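GDSL-like Lipase (Parabacteroides distasonis, PDB 3P94) is a serine hydrolase of the GDSL-like lipase family that probably cleaves acyl esters, perhaps those of lysophospholipids. Local coordinates at residues A[127-132]-A[179-184]; A[79-84]-A[121-126]; A[32-37]-A[53-58]; A[163-168]-A[189-194]. All blocks are in the same frame, centred on the assembly; numbering follows the deposited sequence. Where two conformers were deposited one is given.

Contact 1: residues A[127-132]-A[179-184]; sequences DFPWRP and DGVHPT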
loop_
_atom_site.group_PDB
_atom_site.type_symbol
_atom_site.label_atom_id
_atom_site.label_comp_id
_atom_site.label_asym_id
_atom_site.label_seq_id
_atom_site.Cartn_x
_atom_site.Cartn_y
_atom_site.Cartn_z
ATOM N N ASP A 127 -2.424 -15.901 8.192
ATOM C CA ASP A 127 -3.010 -16.801 7.192
ATOM C C ASP A 127 -3.972 -16.054 6.273
ATOM O O ASP A 127 -4.570 -15.046 6.679
ATOM C CB ASP A 127 -3.752 -17.955 7.905
ATOM C CG ASP A 127 -4.198 -19.083 6.996
ATOM O OD1 ASP A 127 -3.338 -19.643 6.285
ATOM O OD2 ASP A 127 -5.413 -19.408 6.996
ATOM N N PHE A 128 -4.109 -16.542 5.035
ATOM C CA PHE A 128 -5.037 -15.991 4.052
ATOM C C PHE A 128 -6.245 -16.910 3.975
ATOM O O PHE A 128 -6.109 -18.021 3.468
ATOM C CB PHE A 128 -4.376 -15.846 2.672
ATOM C CG PHE A 128 -3.111 -15.047 2.627
ATOM C CD1 PHE A 128 -3.099 -13.727 3.029
ATOM C CD2 PHE A 128 -1.948 -15.597 2.108
ATOM C CE1 PHE A 128 -1.937 -12.985 2.965
ATOM C CE2 PHE A 128 -0.785 -14.853 2.031
ATOM C CZ PHE A 128 -0.791 -13.542 2.443
ATOM N N PRO A 129 -7.419 -16.539 4.515
ATOM C CA PRO A 129 -8.568 -17.464 4.453
ATOM C C PRO A 129 -8.925 -17.884 3.015
ATOM O O PRO A 129 -9.342 -19.021 2.801
ATOM C CB PRO A 129 -9.697 -16.659 5.102
ATOM C CG PRO A 129 -8.995 -15.653 5.977
ATOM C CD PRO A 129 -7.774 -15.277 5.198
ATOM N N TRP A 130 -8.710 -16.956 2.046
ATOM C CA TRP A 130 -8.972 -17.115 0.610
ATOM C C TRP A 130 -7.863 -17.929 -0.098
ATOM O O TRP A 130 -8.089 -18.430 -1.202
ATOM C CB TRP A 130 -9.176 -15.741 -0.077
ATOM C CG TRP A 130 -7.933 -14.935 -0.348
ATOM C CD1 TRP A 130 -7.179 -14.946 -1.485
ATOM C CD2 TRP A 130 -7.350 -13.941 0.509
ATOM N NE1 TRP A 130 -6.134 -14.058 -1.371
ATOM C CE2 TRP A 130 -6.219 -13.422 -0.158
ATOM C CE3 TRP A 130 -7.663 -13.453 1.790
ATOM C CZ2 TRP A 130 -5.398 -12.440 0.411
ATOM C CZ3 TRP A 130 -6.858 -12.474 2.349
ATOM C CH2 TRP A 130 -5.742 -11.974 1.663
ATOM N N ARG A 131 -6.664 -18.052 0.523
ATOM C CA ARG A 131 -5.525 -18.816 -0.017
ATOM C C ARG A 131 -4.833 -19.563 1.161
ATOM O O ARG A 131 -3.772 -19.141 1.624
ATOM C CB ARG A 131 -4.561 -17.890 -0.784
ATOM C CG ARG A 131 -3.604 -18.631 -1.730
ATOM C CD ARG A 131 -4.054 -18.599 -3.185
ATOM N NE ARG A 131 -4.098 -17.232 -3.705
ATOM C CZ ARG A 131 -4.941 -16.806 -4.639
ATOM N NH1 ARG A 131 -5.820 -17.639 -5.181
ATOM N NH2 ARG A 131 -4.918 -15.542 -5.034
ATOM N N PRO A 132 -5.467 -20.620 1.719
ATOM C CA PRO A 132 -4.897 -21.292 2.905
ATOM C C PRO A 132 -3.527 -21.960 2.717
ATOM O O PRO A 132 -3.143 -22.315 1.603
ATOM C CB PRO A 132 -5.954 -22.350 3.246
ATOM C CG PRO A 132 -6.694 -22.573 1.977
ATOM C CD PRO A 132 -6.759 -21.230 1.334
ATOM N N ASP A 179 -10.696 -10.917 9.076
ATOM C CA ASP A 179 -10.108 -12.068 8.395
ATOM C C ASP A 179 -8.624 -12.289 8.777
ATOM O O ASP A 179 -7.976 -13.188 8.222
ATOM C CB ASP A 179 -10.247 -11.922 6.854
ATOM C CG ASP A 179 -9.511 -10.741 6.235
ATOM O OD1 ASP A 179 -9.068 -9.843 6.993
ATOM O OD2 ASP A 179 -9.404 -10.697 4.996
ATOM N N GLY A 180 -8.101 -11.451 9.679
ATOM C CA GLY A 180 -6.703 -11.498 10.102
ATOM C C GLY A 180 -5.724 -10.884 9.107
ATOM O O GLY A 180 -4.514 -11.041 9.269
ATOM N N VAL A 181 -6.228 -10.183 8.061
ATOM C CA VAL A 181 -5.414 -9.543 7.010
ATOM C C VAL A 181 -5.882 -8.077 6.782
ATOM O O VAL A 181 -5.051 -7.158 6.721
ATOM C CB VAL A 181 -5.433 -10.338 5.657
ATOM C CG1 VAL A 181 -4.513 -9.696 4.611
ATOM C CG2 VAL A 181 -5.053 -11.801 5.849
ATOM N N HIS A 182 -7.204 -7.884 6.613
ATOM C CA HIS A 182 -7.807 -6.582 6.334
ATOM C C HIS A 182 -8.365 -5.972 7.603
ATOM O O HIS A 182 -9.091 -6.616 8.371
ATOM C CB HIS A 182 -8.851 -6.703 5.237
ATOM C CG HIS A 182 -8.234 -7.277 4.010
ATOM N ND1 HIS A 182 -8.175 -8.640 3.817
ATOM C CD2 HIS A 182 -7.516 -6.666 3.045
ATOM C CE1 HIS A 182 -7.451 -8.814 2.726
ATOM N NE2 HIS A 182 -7.057 -7.651 2.213
ATOM N N PRO A 183 -7.955 -4.733 7.878
ATOM C CA PRO A 183 -8.343 -4.109 9.147
ATOM C C PRO A 183 -9.809 -3.739 9.262
ATOM O O PRO A 183 -10.505 -3.514 8.278
ATOM C CB PRO A 183 -7.483 -2.831 9.217
ATOM C CG PRO A 183 -6.609 -2.843 8.029
ATOM C CD PRO A 183 -7.086 -3.854 7.067
ATOM N N THR A 184 -10.257 -3.662 10.501
ATOM C CA THR A 184 -11.556 -3.137 10.899
ATOM C C THR A 184 -11.339 -1.630 11.061
ATOM O O THR A 184 -10.213 -1.167 10.870
ATOM C CB THR A 184 -11.982 -3.809 12.216
ATOM O OG1 THR A 184 -10.903 -3.625 13.145
ATOM C CG2 THR A 184 -12.317 -5.291 12.036
HETATM O O HOH W 1 -6.022 -15.007 8.962
#

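Contact 2: residues A[79-84]-A[121-126]; sequences VILAGI and SVLPAY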
loop_
_atom_site.group_PDB
_atom_site.type_symbol
_atom_site.label_atom_id
_atom_site.label_comp_id
_atom_site.label_asym_id
_atom_site.label_seq_id
_atom_site.Cartn_x
_atom_site.Cartn_y
_atom_site.Cartn_z
ATOM N N VAL A 79 2.027 7.481 -0.790
ATOM C CA VAL A 79 2.047 6.562 0.343
ATOM C C VAL A 79 1.826 5.193 -0.263
ATOM O O VAL A 79 0.778 4.966 -0.877
ATOM C CB VAL A 79 1.001 6.951 1.425
ATOM C CG1 VAL A 79 0.875 5.872 2.496
ATOM C CG2 VAL A 79 1.362 8.280 2.067
ATOM N N ILE A 80 2.838 4.301 -0.164
ATOM C CA ILE A 80 2.717 2.980 -0.770
ATOM C C ILE A 80 2.576 1.891 0.300
ATOM O O ILE A 80 3.453 1.732 1.140
ATOM C CB ILE A 80 3.911 2.665 -1.738
ATOM C CG1 ILE A 80 4.048 3.736 -2.852
ATOM C CG2 ILE A 80 3.791 1.234 -2.333
ATOM C CD1 ILE A 80 5.403 3.708 -3.638
ATOM N N LEU A 81 1.487 1.125 0.220
ATOM C CA LEU A 81 1.239 -0.034 1.060
ATOM C C LEU A 81 0.896 -1.173 0.111
ATOM O O LEU A 81 -0.206 -1.221 -0.424
ATOM C CB LEU A 81 0.150 0.216 2.120
ATOM C CG LEU A 81 -0.274 -1.016 2.967
ATOM C CD1 LEU A 81 0.900 -1.588 3.763
ATOM C CD2 LEU A 81 -1.398 -0.642 3.907
ATOM N N ALA A 82 1.881 -2.041 -0.153
ATOM C CA ALA A 82 1.744 -3.102 -1.146
ATOM C C ALA A 82 2.662 -4.288 -0.867
ATOM O O ALA A 82 3.686 -4.138 -0.212
ATOM C CB ALA A 82 2.075 -2.532 -2.524
ATOM N N GLY A 83 2.289 -5.444 -1.407
ATOM C CA GLY A 83 3.077 -6.663 -1.284
ATOM C C GLY A 83 2.354 -7.869 -0.723
ATOM O O GLY A 83 2.764 -8.998 -1.011
ATOM N N ILE A 84 1.290 -7.662 0.090
ATOM C CA ILE A 84 0.581 -8.793 0.694
ATOM C C ILE A 84 -0.075 -9.695 -0.373
ATOM O O ILE A 84 -0.047 -10.917 -0.219
ATOM C CB ILE A 84 -0.429 -8.384 1.814
ATOM C CG1 ILE A 84 -0.803 -9.591 2.696
ATOM C CG2 ILE A 84 -1.706 -7.734 1.263
ATOM C CD1 ILE A 84 0.329 -10.248 3.464
ATOM N N SER A 121 5.033 -0.421 6.048
ATOM C CA SER A 121 5.261 -1.815 6.403
ATOM C C SER A 121 4.063 -2.615 5.965
ATOM O O SER A 121 2.933 -2.183 6.218
ATOM C CB SER A 121 5.404 -1.944 7.919
ATOM O OG SER A 121 4.170 -1.642 8.554
ATOM N N VAL A 122 4.284 -3.776 5.340
ATOM C CA VAL A 122 3.189 -4.681 4.994
ATOM C C VAL A 122 2.570 -5.087 6.341
ATOM O O VAL A 122 3.307 -5.312 7.312
ATOM C CB VAL A 122 3.676 -5.888 4.139
ATOM C CG1 VAL A 122 2.543 -6.878 3.871
ATOM C CG2 VAL A 122 4.286 -5.413 2.820
ATOM N N LEU A 123 1.228 -5.085 6.426
ATOM C CA LEU A 123 0.540 -5.414 7.671
ATOM C C LEU A 123 0.798 -6.876 8.094
ATOM O O LEU A 123 1.031 -7.741 7.236
ATOM C CB LEU A 123 -0.966 -5.157 7.541
ATOM C CG LEU A 123 -1.503 -3.828 8.085
ATOM C CD1 LEU A 123 -0.810 -2.628 7.457
ATOM C CD2 LEU A 123 -3.000 -3.716 7.872
ATOM N N PRO A 124 0.747 -7.167 9.417
ATOM C CA PRO A 124 0.879 -8.565 9.860
ATOM C C PRO A 124 -0.244 -9.425 9.270
ATOM O O PRO A 124 -1.352 -8.936 9.051
ATOM C CB PRO A 124 0.747 -8.474 11.385
ATOM C CG PRO A 124 0.920 -7.053 11.726
ATOM C CD PRO A 124 0.465 -6.267 10.557
ATOM N N ALA A 125 0.074 -10.675 8.937
ATOM C CA ALA A 125 -0.878 -11.658 8.424
ATOM C C ALA A 125 -0.372 -13.033 8.780
ATOM O O ALA A 125 0.753 -13.385 8.426
ATOM C CB ALA A 125 -1.071 -11.523 6.922
ATOM N N TYR A 126 -1.188 -13.800 9.499
ATOM C CA TYR A 126 -0.828 -15.157 9.909
ATOM C C TYR A 126 -1.299 -16.187 8.880
ATOM O O TYR A 126 -0.666 -17.234 8.726
ATOM C CB TYR A 126 -1.427 -15.465 11.290
ATOM C CG TYR A 126 -1.072 -16.838 11.817
ATOM C CD1 TYR A 126 0.212 -17.119 12.279
ATOM C CD2 TYR A 126 -2.030 -17.846 11.894
ATOM C CE1 TYR A 126 0.538 -18.374 12.783
ATOM C CE2 TYR A 126 -1.717 -19.103 12.397
ATOM C CZ TYR A 126 -0.431 -19.364 12.843
ATOM O OH TYR A 126 -0.110 -20.602 13.335
#

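Contact 3: residues A[32-37]-A[53-58]; sequences ITDGWW and GISGQT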
loop_
_atom_site.group_PDB
_atom_site.type_symbol
_atom_site.label_atom_id
_atom_site.label_comp_id
_atom_site.label_asym_id
_atom_site.label_seq_id
_atom_site.Cartn_x
_atom_site.Cartn_y
_atom_site.Cartn_z
ATOM N N ILE A 32 -6.344 -3.295 1.348
ATOM C CA ILE A 32 -6.237 -2.576 2.632
ATOM C C ILE A 32 -6.488 -1.071 2.391
ATOM O O ILE A 32 -7.239 -0.455 3.143
ATOM C CB ILE A 32 -4.904 -2.867 3.362
ATOM C CG1 ILE A 32 -4.863 -4.375 3.744
ATOM C CG2 ILE A 32 -4.763 -1.988 4.608
ATOM C CD1 ILE A 32 -3.517 -4.906 4.173
ATOM N N THR A 33 -5.919 -0.506 1.324
ATOM C CA THR A 33 -6.155 0.894 0.974
ATOM C C THR A 33 -7.600 1.027 0.441
ATOM O O THR A 33 -8.305 1.957 0.817
ATOM C CB THR A 33 -5.088 1.402 -0.029
ATOM O OG1 THR A 33 -3.787 1.223 0.542
ATOM C CG2 THR A 33 -5.271 2.874 -0.378
ATOM N N ASP A 34 -8.042 0.075 -0.403
ATOM C CA ASP A 34 -9.405 0.081 -0.982
ATOM C C ASP A 34 -10.524 -0.071 0.100
ATOM O O ASP A 34 -11.637 0.415 -0.091
ATOM C CB ASP A 34 -9.556 -1.014 -2.058
ATOM C CG ASP A 34 -10.571 -0.718 -3.158
ATOM O OD1 ASP A 34 -11.202 0.364 -3.119
ATOM O OD2 ASP A 34 -10.694 -1.540 -4.083
ATOM N N GLY A 35 -10.208 -0.705 1.227
ATOM C CA GLY A 35 -11.157 -0.904 2.317
ATOM C C GLY A 35 -11.258 0.255 3.289
ATOM O O GLY A 35 -12.122 0.261 4.173
ATOM N N TRP A 36 -10.382 1.250 3.137
ATOM C CA TRP A 36 -10.325 2.395 4.027
ATOM C C TRP A 36 -11.548 3.302 3.874
ATOM O O TRP A 36 -12.119 3.672 4.901
ATOM C CB TRP A 36 -9.029 3.193 3.820
ATOM C CG TRP A 36 -8.509 3.888 5.056
ATOM C CD1 TRP A 36 -9.243 4.458 6.058
ATOM C CD2 TRP A 36 -7.134 4.095 5.397
ATOM N NE1 TRP A 36 -8.408 4.966 7.025
ATOM C CE2 TRP A 36 -7.105 4.752 6.646
ATOM C CE3 TRP A 36 -5.916 3.729 4.797
ATOM C CZ2 TRP A 36 -5.901 5.077 7.296
ATOM C CZ3 TRP A 36 -4.721 4.074 5.425
ATOM C CH2 TRP A 36 -4.719 4.748 6.651
ATOM N N TRP A 37 -11.956 3.659 2.628
ATOM C CA TRP A 37 -13.129 4.534 2.410
ATOM C C TRP A 37 -14.432 3.924 3.021
ATOM O O TRP A 37 -15.063 4.639 3.787
ATOM C CB TRP A 37 -13.329 4.893 0.928
ATOM C CG TRP A 37 -14.481 5.832 0.702
ATOM C CD1 TRP A 37 -14.445 7.192 0.734
ATOM C CD2 TRP A 37 -15.852 5.471 0.453
ATOM N NE1 TRP A 37 -15.708 7.705 0.537
ATOM C CE2 TRP A 37 -16.589 6.672 0.352
ATOM C CE3 TRP A 37 -16.527 4.247 0.291
ATOM C CZ2 TRP A 37 -17.973 6.685 0.118
ATOM C CZ3 TRP A 37 -17.888 4.262 0.036
ATOM C CH2 TRP A 37 -18.597 5.468 -0.057
ATOM N N GLY A 53 -6.347 2.996 -4.004
ATOM C CA GLY A 53 -6.264 1.585 -3.638
ATOM C C GLY A 53 -7.170 0.738 -4.514
ATOM O O GLY A 53 -8.262 1.185 -4.867
ATOM N N ILE A 54 -6.716 -0.453 -4.928
ATOM C CA ILE A 54 -7.537 -1.374 -5.741
ATOM C C ILE A 54 -7.436 -2.779 -5.161
ATOM O O ILE A 54 -6.345 -3.369 -5.155
ATOM C CB ILE A 54 -7.205 -1.372 -7.261
ATOM C CG1 ILE A 54 -7.494 0.004 -7.904
ATOM C CG2 ILE A 54 -8.046 -2.460 -7.985
ATOM C CD1 ILE A 54 -7.202 0.112 -9.425
ATOM N N SER A 55 -8.591 -3.329 -4.720
ATOM C CA SER A 55 -8.672 -4.668 -4.146
ATOM C C SER A 55 -7.991 -5.736 -5.008
ATOM O O SER A 55 -8.137 -5.719 -6.225
ATOM C CB SER A 55 -10.125 -5.064 -3.929
ATOM O OG SER A 55 -10.696 -4.242 -2.927
ATOM N N GLY A 56 -7.259 -6.635 -4.341
ATOM C CA GLY A 56 -6.586 -7.782 -4.942
ATOM C C GLY A 56 -5.317 -7.544 -5.735
ATOM O O GLY A 56 -4.696 -8.511 -6.188
ATOM N N GLN A 57 -4.909 -6.279 -5.906
ATOM C CA GLN A 57 -3.735 -5.960 -6.715
ATOM C C GLN A 57 -2.416 -6.322 -6.039
ATOM O O GLN A 57 -2.283 -6.232 -4.816
ATOM C CB GLN A 57 -3.718 -4.479 -7.098
ATOM C CG GLN A 57 -4.760 -4.145 -8.160
ATOM C CD GLN A 57 -4.313 -3.070 -9.120
ATOM O OE1 GLN A 57 -3.485 -2.213 -8.798
ATOM N NE2 GLN A 57 -4.836 -3.112 -10.345
ATOM N N THR A 58 -1.447 -6.721 -6.861
ATOM C CA THR A 58 -0.090 -7.026 -6.426
ATOM C C THR A 58 0.792 -5.840 -6.840
ATOM O O THR A 58 0.315 -4.927 -7.528
ATOM C CB THR A 58 0.419 -8.365 -6.993
ATOM O OG1 THR A 58 0.829 -8.210 -8.357
ATOM C CG2 THR A 58 -0.562 -9.517 -6.815
#

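Contact 4: residues A[163-168]-A[189-194]; sequences SAMKDE and KIMEKI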
loop_
_atom_site.group_PDB
_atom_site.type_symbol
_atom_site.label_atom_id
_atom_site.label_comp_id
_atom_site.label_asym_id
_atom_site.label_seq_id
_atom_site.Cartn_x
_atom_site.Cartn_y
_atom_site.Cartn_z
ATOM N N SER A 163 4.663 -3.163 13.581
ATOM C CA SER A 163 5.015 -3.245 15.004
ATOM C C SER A 163 3.871 -2.784 15.921
ATOM O O SER A 163 3.709 -3.323 17.024
ATOM C CB SER A 163 6.271 -2.433 15.299
ATOM O OG SER A 163 7.364 -2.936 14.548
ATOM N N ALA A 164 3.074 -1.808 15.457
ATOM C CA ALA A 164 1.947 -1.252 16.208
ATOM C C ALA A 164 0.716 -2.169 16.229
ATOM O O ALA A 164 -0.146 -2.002 17.095
ATOM C CB ALA A 164 1.553 0.089 15.616
HETATM N N MSE A 165 0.604 -3.103 15.272
HETATM C CA MSE A 165 -0.606 -3.926 15.161
HETATM C C MSE A 165 -0.411 -5.439 15.366
HETATM O O MSE A 165 -1.409 -6.141 15.554
HETATM C CB MSE A 165 -1.230 -3.709 13.766
HETATM C CG MSE A 165 -1.636 -2.265 13.502
HETATM SE SE MSE A 165 -2.060 -1.967 11.631
HETATM C CE MSE A 165 -3.906 -2.592 11.670
ATOM N N LYS A 166 0.836 -5.952 15.302
ATOM C CA LYS A 166 1.076 -7.403 15.384
ATOM C C LYS A 166 0.719 -8.013 16.747
ATOM O O LYS A 166 0.804 -7.341 17.770
ATOM C CB LYS A 166 2.542 -7.737 15.041
ATOM C CG LYS A 166 3.576 -7.160 16.014
ATOM C CD LYS A 166 4.993 -7.459 15.589
ATOM C CE LYS A 166 5.985 -6.921 16.589
ATOM N NZ LYS A 166 7.385 -7.188 16.159
ATOM N N ASP A 167 0.314 -9.303 16.735
ATOM C CA ASP A 167 0.071 -10.099 17.939
ATOM C C ASP A 167 1.298 -11.008 18.129
ATOM O O ASP A 167 2.285 -10.850 17.395
ATOM C CB ASP A 167 -1.263 -10.884 17.870
ATOM C CG ASP A 167 -1.412 -11.867 16.718
ATOM O OD1 ASP A 167 -0.385 -12.219 16.090
ATOM O OD2 ASP A 167 -2.548 -12.304 16.460
ATOM N N GLU A 168 1.226 -11.955 19.090
ATOM C CA GLU A 168 2.312 -12.883 19.439
ATOM C C GLU A 168 2.727 -13.826 18.285
ATOM O O GLU A 168 3.846 -14.340 18.299
ATOM C CB GLU A 168 1.917 -13.718 20.667
ATOM C CG GLU A 168 1.861 -12.930 21.965
ATOM C CD GLU A 168 3.189 -12.770 22.677
ATOM O OE1 GLU A 168 4.000 -11.918 22.245
ATOM O OE2 GLU A 168 3.412 -13.486 23.679
ATOM N N LYS A 189 -7.877 3.193 12.478
ATOM C CA LYS A 189 -7.629 4.330 13.365
ATOM C C LYS A 189 -6.185 4.303 13.890
ATOM O O LYS A 189 -5.568 5.370 14.007
ATOM C CB LYS A 189 -8.665 4.385 14.504
ATOM C CG LYS A 189 -10.061 4.849 14.036
ATOM C CD LYS A 189 -10.120 6.368 13.783
ATOM C CE LYS A 189 -11.202 6.785 12.819
ATOM N NZ LYS A 189 -11.100 8.234 12.503
ATOM N N ILE A 190 -5.621 3.094 14.146
ATOM C CA ILE A 190 -4.203 2.952 14.543
ATOM C C ILE A 190 -3.342 3.447 13.370
ATOM O O ILE A 190 -2.438 4.263 13.546
ATOM C CB ILE A 190 -3.841 1.481 14.952
ATOM C CG1 ILE A 190 -4.469 1.108 16.311
ATOM C CG2 ILE A 190 -2.300 1.243 14.965
ATOM C CD1 ILE A 190 -4.444 -0.345 16.639
HETATM N N MSE A 191 -3.662 2.967 12.170
HETATM C CA MSE A 191 -2.960 3.328 10.942
HETATM C C MSE A 191 -3.023 4.827 10.655
HETATM O O MSE A 191 -1.990 5.420 10.329
HETATM C CB MSE A 191 -3.529 2.548 9.758
HETATM C CG MSE A 191 -3.196 1.064 9.806
HETATM SE SE MSE A 191 -4.287 0.105 8.536
HETATM C CE MSE A 191 -3.526 0.724 6.918
ATOM N N GLU A 192 -4.219 5.441 10.786
ATOM C CA GLU A 192 -4.453 6.861 10.551
ATOM C C GLU A 192 -3.493 7.728 11.387
ATOM O O GLU A 192 -2.872 8.626 10.825
ATOM C CB GLU A 192 -5.919 7.216 10.847
ATOM C CG GLU A 192 -6.231 8.706 10.798
ATOM C CD GLU A 192 -7.672 9.105 11.061
ATOM O OE1 GLU A 192 -8.549 8.214 11.137
ATOM O OE2 GLU A 192 -7.922 10.325 11.172
ATOM N N LYS A 193 -3.361 7.441 12.701
ATOM C CA LYS A 193 -2.500 8.182 13.621
ATOM C C LYS A 193 -1.038 8.127 13.179
ATOM O O LYS A 193 -0.396 9.168 13.110
ATOM C CB LYS A 193 -2.663 7.646 15.061
ATOM C CG LYS A 193 -1.933 8.467 16.115
ATOM C CD LYS A 193 -2.143 7.896 17.496
ATOM N N ILE A 194 -0.536 6.932 12.825
ATOM C CA ILE A 194 0.855 6.711 12.418
ATOM C C ILE A 194 1.166 7.372 11.054
ATOM O O ILE A 194 2.193 8.042 10.927
ATOM C CB ILE A 194 1.166 5.184 12.395
ATOM C CG1 ILE A 194 1.005 4.574 13.808
ATOM C CG2 ILE A 194 2.582 4.903 11.838
ATOM C CD1 ILE A 194 0.849 3.099 13.816
#

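Contact 1: residues A[127-132]-A[179-184]
Asp127 and Asp179 turn their backbone carbonyls toward one another and let a water do the joining: it donates to Asp127 O at 2.7 Å and to Asp179 O at 2.8 Å. The rest is van der Waals contact between two loops. Val181 is wedged in beside this bridge, its CG2 lying 3.4 Å from Asp127 O and also meeting CD1 of Phe128. Pro129 sets its CG 3.5 Å from Asp179 O. Trp130 was deposited in two conformers, so its contact is less certain than the others; in the one described, its CZ3 comes up to the edge of the His182 imidazole, 3.7 Å from CE1, with the two ring planes at 42°.

Asp179 holds its own loop together. Its CG sits between the backbone N and the carbonyl carbon (chi1 63°), turning the carboxylate back over the chain that follows. OD1 takes Val181 N from above the carboxylate plane and His182 N at 2.7 Å on its syn lone pair, an Asx turn running into an Asx motif. OD2 offers its syn lone pair to His182 ND1, 2.7 Å away and only 5° out of the imidazole plane. An alanine in place of Asp179 removes the acceptor of both amides and of His182 ND1, and would probably leave the imidazole free to turn and the loop less firmly closed. His182 NE2 is bonded to Ser31 OG, so the carboxylate, imidazole and hydroxyl line up in a relay consistent with the catalytic triad of this serine hydrolase, and the opposite loop reaches its histidine through carbon contacts.

Contact 2: residues A[79-84]-A[121-126]
Leu81 and Val122 each press a methyl group against a carbonyl of the other segment, and this is where the packing is tight. Leu81 CD1 lies 3.2 Å from Ser121 O, while Val122 CG2 comes within 3.3 Å of Ala82 O. Gly83 has to be small here, because a CB on it would stand only 3.4 Å from Val122 CG2 and would be jammed against the preceding carbonyl.

The methyl-to-methyl contacts are ordinary, looser packing. With CG1 anti to the backbone N (chi1 176°), Val122 splits its two methyls: CG2 goes to Ala82, and CG1 rests 3.9 Å from Ile84 CB. Leu81 CD2 and Leu123 CD1 meet at 4.1 Å with their side chains crossing at about a right angle, and Ile84 stretches CD1 to Ala125 CB, 3.9 Å off. Beyond Ala125 the chain leaves the buried contact, with Tyr126 on the surface in a cation-pi pair with Arg169.

Val122 also packs on Val140 and Leu143 of helix 137-153, so an alanine here is likely to open a gap between that helix, Ile84 and the Ala82 carbonyl. The two segments leave neighbouring parallel strands, 75-81 and 116-120, at their C-terminal ends, their touching parts running 30° apart. Gly83 is the N-cap of helix 84-87 and starts a Gly-Ile-Asn-Asp sequence matching the Gly-X-Asn-Asp block that, in SGNH hydrolases of this flavodoxin-like fold, supplies an oxyanion-hole asparagine.

Contact 3: residues A[32-37]-A[53-58]
Asp34 and Gly53 bring their backbones to 4.4 Å, CA to CA, where the short helix 31-34 lies against the end of strand 49-53. Gly53 makes that approach possible: a CB on it would run into Asp34 N and Thr33 CB. In its absence, Thr33 lays CG2 on Gly53 CA at 3.6 Å.

Asp34 carries the polar part. Its CG is swung anti to the backbone N (chi1 -151°), which carries the carboxylate over to Ser55. OD2 accepts twice from that residue: from the amide N at 2.8 Å, met on the anti side and 22° out of the carboxylate plane, and from OG at 2.9 Å, which comes from above that plane. The other oxygen, OD1, has a salt bridge to Arg11.

Asp34 closes the Gly-Asn-Ser-Ile-Thr-Asp block that stands in for the GDSL sequence of the family, and the loop it grips follows the second strand along the chain, 49-53, at the outside of the sheet, where relatives provide a glycine N-H to the oxyanion hole. That loop is a type II beta turn from Ile54 to Gln57, with Gly56 at positive phi and a weak closing bond from Gln57 N to Ile54 O. Gln57 O receives Asn85 ND2, and Gly53 O receives the hydroxyl of Tyr12.

Contact 4: residues A[163-168]-A[189-194]
Ala164 sets its CB against two isoleucines one helical turn apart, 3.6 Å from Ile194 CD1 and 4.1 Å from Ile190 CG2. Next to it Met165, modelled as selenomethionine, lies alongside Ile190 with the two side chains running in opposite directions, CG touching Ile190 CG2 at 3.9 Å. Its end then crosses Met191, also selenomethionine, at about a right angle: SE of Met165 rests 3.7 Å from Met191 CG. A bend at chi3 (83°) brings the terminal CE of Met165 round to Met191 SE, 4.2 Å away.

Beyond this first shell, Leu176 touches both Met165 and Ile190, and Leu172 adds to the packing on Met165. Trp36 packs on Met191. On helix 185-202 itself, Lys189 NZ and Glu192 OE1 form a salt bridge of 2.9 Å, turned away from helix 161-165. Lys189 is also paired with Asp40 and Glu192 with Arg46, which ties this face to the region after helix 36-39.

Ala164 and Ile190 lie at the more accessible margin, while both selenomethionines are buried. With only carbon and selenium meeting across the interface, the short helix 161-165 is held to the C-terminal helix by shape and hydrophobic burial, without a directed bond to fix the register.

In the fold
From the N terminus, contact 3 closes first, bringing the loop after strand 49-53 back to helix 31-34. Contact 2 follows, closing the beta-alpha-beta crossover between strands 75-81 and 116-120 at their C-terminal ends. The loop leaving it runs straight into contact 1, which reaches ahead to the loop before helix 185-202. Contact 4 crosses contact 1, since 163-168 lies inside its span and 189-194 beyond it; no contact nests in another. Ile32 is a shared hub, packing on His182 of contact 1, Leu81 of contact 2 and Met191 of contact 4. Phe128 meets Ile84, and Leu123 meets Met165, so the C-terminal ends of the strands, the loops of the probable active site and the last helix form one continuous body.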